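Side-chain contact in putative alpha-L-fucosidase (Bacteroides thetaiotaomicron, PDB 4H41), which is a putative alpha-L-fucosidase with a TIM-barrel fold and probably acts on host glycans: residues 277-280 / 284-287. Numbering follows the deposited sequence.
Sequences FDRD and RFLP
In the loop that links barrel strand 269-273 to helix 290-302, Phe277 and Phe285 meet in an edge-to-face pair. The ring centroids lie 4.7 Å apart and the planes are turned by 55°. Phe277 brings its CD2-CE2 edge over one face of Phe285, with CD2 3.5 Å from CG of Phe285. With chi1 at 61°, its CG sits between the backbone N and the carbonyl carbon, and the ring lies alongside that of Phe285. CB of Arg284 covers the opposite face of Phe285, and the Arg284 guanidinium has CE1 of Phe285 over its centre, 3.5 Å from its plane. Replacing Phe285 by an alanine is likely to remove the face against which the Phe277 edge rests and leave a gap beside the Arg284 guanidinium. A single backbone hydrogen bond, from Asp278 N to Leu286 O at 2.8 Å, joins the two sides. Water 1 bridges Asp278 O and Leu286 N. Asp278 OD1 accepts from Asp280 N in an Asx turn. Arg279 NH1 and Arg284 NH2 come within 4.0 Å, and both donate to water 3. Glu275 forms a salt bridge with Arg279 NE. The loop thus closes on a buried aromatic pair, while water and Glu275 are likely to ease the repulsion between the two guanidinium groups.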
ATOM      1  N   PHE B 277      -0.071 -12.875   5.145  1.00 15.93           N
ATOM      2  CA  PHE B 277      -0.360 -11.453   5.002  1.00 16.12           C
ATOM      3  C   PHE B 277      -1.145 -11.011   6.234  1.00 17.82           C
ATOM      4  O   PHE B 277      -1.772 -11.852   6.895  1.00 16.07           O
ATOM      5  CB  PHE B 277      -1.108 -11.144   3.715  1.00 16.05           C
ATOM      6  CG  PHE B 277      -2.445 -11.822   3.603  1.00 14.50           C
ATOM      7  CD1 PHE B 277      -2.545 -13.114   3.118  1.00 16.77           C
ATOM      8  CD2 PHE B 277      -3.599 -11.207   4.079  1.00 15.18           C
ATOM      9  CE1 PHE B 277      -3.779 -13.754   3.044  1.00 19.34           C
ATOM     10  CE2 PHE B 277      -4.831 -11.844   3.985  1.00 18.22           C
ATOM     11  CZ  PHE B 277      -4.913 -13.100   3.423  1.00 17.66           C
ATOM     12  N   ASP B 278      -1.109  -9.713   6.555  1.00 15.46           N
ATOM     13  CA  ASP B 278      -1.736  -9.195   7.741  1.00 13.38           C
ATOM     14  C   ASP B 278      -3.155  -8.675   7.466  1.00 20.16           C
ATOM     15  O   ASP B 278      -3.332  -7.749   6.719  1.00 20.37           O
ATOM     16  CB  ASP B 278      -0.845  -8.065   8.335  1.00 16.15           C
ATOM     17  CG  ASP B 278      -0.989  -7.950   9.832  1.00 24.14           C
ATOM     18  OD1 ASP B 278      -2.139  -7.798  10.296  1.00 25.33           O
ATOM     19  OD2 ASP B 278       0.074  -8.048  10.568  1.00 22.65           O
ATOM     20  N   ARG B 279      -4.148  -9.228   8.145  1.00 16.76           N
ATOM     21  CA  ARG B 279      -5.536  -8.772   8.036  1.00 16.03           C
ATOM     22  C   ARG B 279      -5.865  -7.665   9.055  1.00 19.95           C
ATOM     23  O   ARG B 279      -6.979  -7.178   9.057  1.00 22.20           O
ATOM     24  CB  ARG B 279      -6.503  -9.958   8.284  1.00 17.83           C
ATOM     25  CG  ARG B 279      -6.685 -10.803   7.085  1.00 25.68           C
ATOM     26  CD  ARG B 279      -7.807 -11.802   7.332  1.00 18.28           C
ATOM     27  NE  ARG B 279      -7.830 -12.728   6.239  1.00 21.74           N
ATOM     28  CZ  ARG B 279      -8.328 -12.490   5.043  1.00 23.24           C
ATOM     29  NH1 ARG B 279      -9.038 -11.394   4.816  1.00 24.17           N
ATOM     30  NH2 ARG B 279      -8.228 -13.398   4.096  1.00 21.07           N
ATOM     31  N   ASP B 280      -4.947  -7.293   9.936  1.00 18.94           N
ATOM     32  CA  ASP B 280      -5.246  -6.310  10.995  1.00 18.50           C
ATOM     33  C   ASP B 280      -4.854  -4.900  10.636  1.00 19.46           C
ATOM     34  O   ASP B 280      -4.966  -4.010  11.478  1.00 20.45           O
ATOM     35  CB  ASP B 280      -4.491  -6.715  12.274  1.00 19.24           C
ATOM     36  CG  ASP B 280      -4.830  -8.108  12.765  1.00 25.85           C
ATOM     37  OD1 ASP B 280      -5.990  -8.508  12.627  1.00 25.53           O
ATOM     38  OD2 ASP B 280      -3.915  -8.802  13.278  1.00 27.19           O
ATOM     39  N   ARG B 284      -4.535  -3.397   2.537  1.00 14.72           N
ATOM     40  CA  ARG B 284      -4.955  -4.757   2.245  1.00 14.25           C
ATOM     41  C   ARG B 284      -4.249  -5.225   0.995  1.00 17.89           C
ATOM     42  O   ARG B 284      -4.700  -4.896  -0.084  1.00 16.55           O
ATOM     43  CB  ARG B 284      -6.486  -4.800   2.108  1.00 17.52           C
ATOM     44  CG  ARG B 284      -7.165  -4.431   3.448  1.00 24.39           C
ATOM     45  CD  ARG B 284      -8.662  -4.336   3.329  1.00 29.73           C
ATOM     46  NE  ARG B 284      -9.320  -5.630   3.257  1.00 35.91           N
ATOM     47  CZ  ARG B 284      -9.552  -6.445   4.290  1.00 50.03           C
ATOM     48  NH1 ARG B 284      -9.127  -6.126   5.520  1.00 39.01           N
ATOM     49  NH2 ARG B 284     -10.191  -7.590   4.105  1.00 30.03           N
ATOM     50  N   PHE B 285      -3.105  -5.945   1.085  1.00 13.80           N
ATOM     51  CA  PHE B 285      -2.480  -6.524   2.275  1.00 13.54           C
ATOM     52  C   PHE B 285      -0.989  -6.546   2.120  1.00 15.34           C
ATOM     53  O   PHE B 285      -0.499  -6.658   1.003  1.00 14.56           O
ATOM     54  CB  PHE B 285      -2.947  -7.989   2.478  1.00 15.99           C
ATOM     55  CG  PHE B 285      -4.442  -8.195   2.459  1.00 17.60           C
ATOM     56  CD1 PHE B 285      -5.189  -8.083   3.621  1.00 18.15           C
ATOM     57  CD2 PHE B 285      -5.090  -8.566   1.291  1.00 21.68           C
ATOM     58  CE1 PHE B 285      -6.579  -8.275   3.599  1.00 19.80           C
ATOM     59  CE2 PHE B 285      -6.470  -8.759   1.271  1.00 25.85           C
ATOM     60  CZ  PHE B 285      -7.197  -8.644   2.435  1.00 22.87           C
ATOM     61  N   LEU B 286      -0.271  -6.462   3.245  1.00 12.85           N
ATOM     62  CA  LEU B 286       1.183  -6.575   3.288  1.00 12.69           C
ATOM     63  C   LEU B 286       1.565  -7.740   4.186  1.00 14.48           C
ATOM     64  O   LEU B 286       0.685  -8.347   4.816  1.00 12.69           O
ATOM     65  CB  LEU B 286       1.792  -5.243   3.770  1.00 12.34           C
ATOM     66  CG  LEU B 286       1.741  -4.144   2.723  1.00 15.14           C
ATOM     67  CD1 LEU B 286       2.177  -2.833   3.348  1.00 15.25           C
ATOM     68  CD2 LEU B 286       2.596  -4.469   1.533  1.00 19.42           C
ATOM     69  N   PRO B 287       2.862  -8.133   4.169  1.00 11.97           N
ATOM     70  CA  PRO B 287       3.262  -9.291   4.973  1.00 11.76           C
ATOM     71  C   PRO B 287       2.881  -9.202   6.452  1.00 14.03           C
ATOM     72  O   PRO B 287       2.890  -8.124   7.091  1.00 12.17           O
ATOM     73  CB  PRO B 287       4.775  -9.328   4.783  1.00 12.42           C
ATOM     74  CG  PRO B 287       4.976  -8.698   3.408  1.00 15.86           C
ATOM     75  CD  PRO B 287       4.004  -7.619   3.376  1.00 12.64           C
TER
HETATM   76  O   HOH W   1      -1.760  -5.853   5.608  1.00 15.35           O
HETATM   77  O   HOH W   2       2.177  -6.631   9.361  1.00 16.07           O
HETATM   78  O   HOH W   3     -10.208  -9.276   6.584  1.00 29.75           O
HETATM   79  O   HOH W   4      -9.486  -7.348   8.220  1.00 38.35           O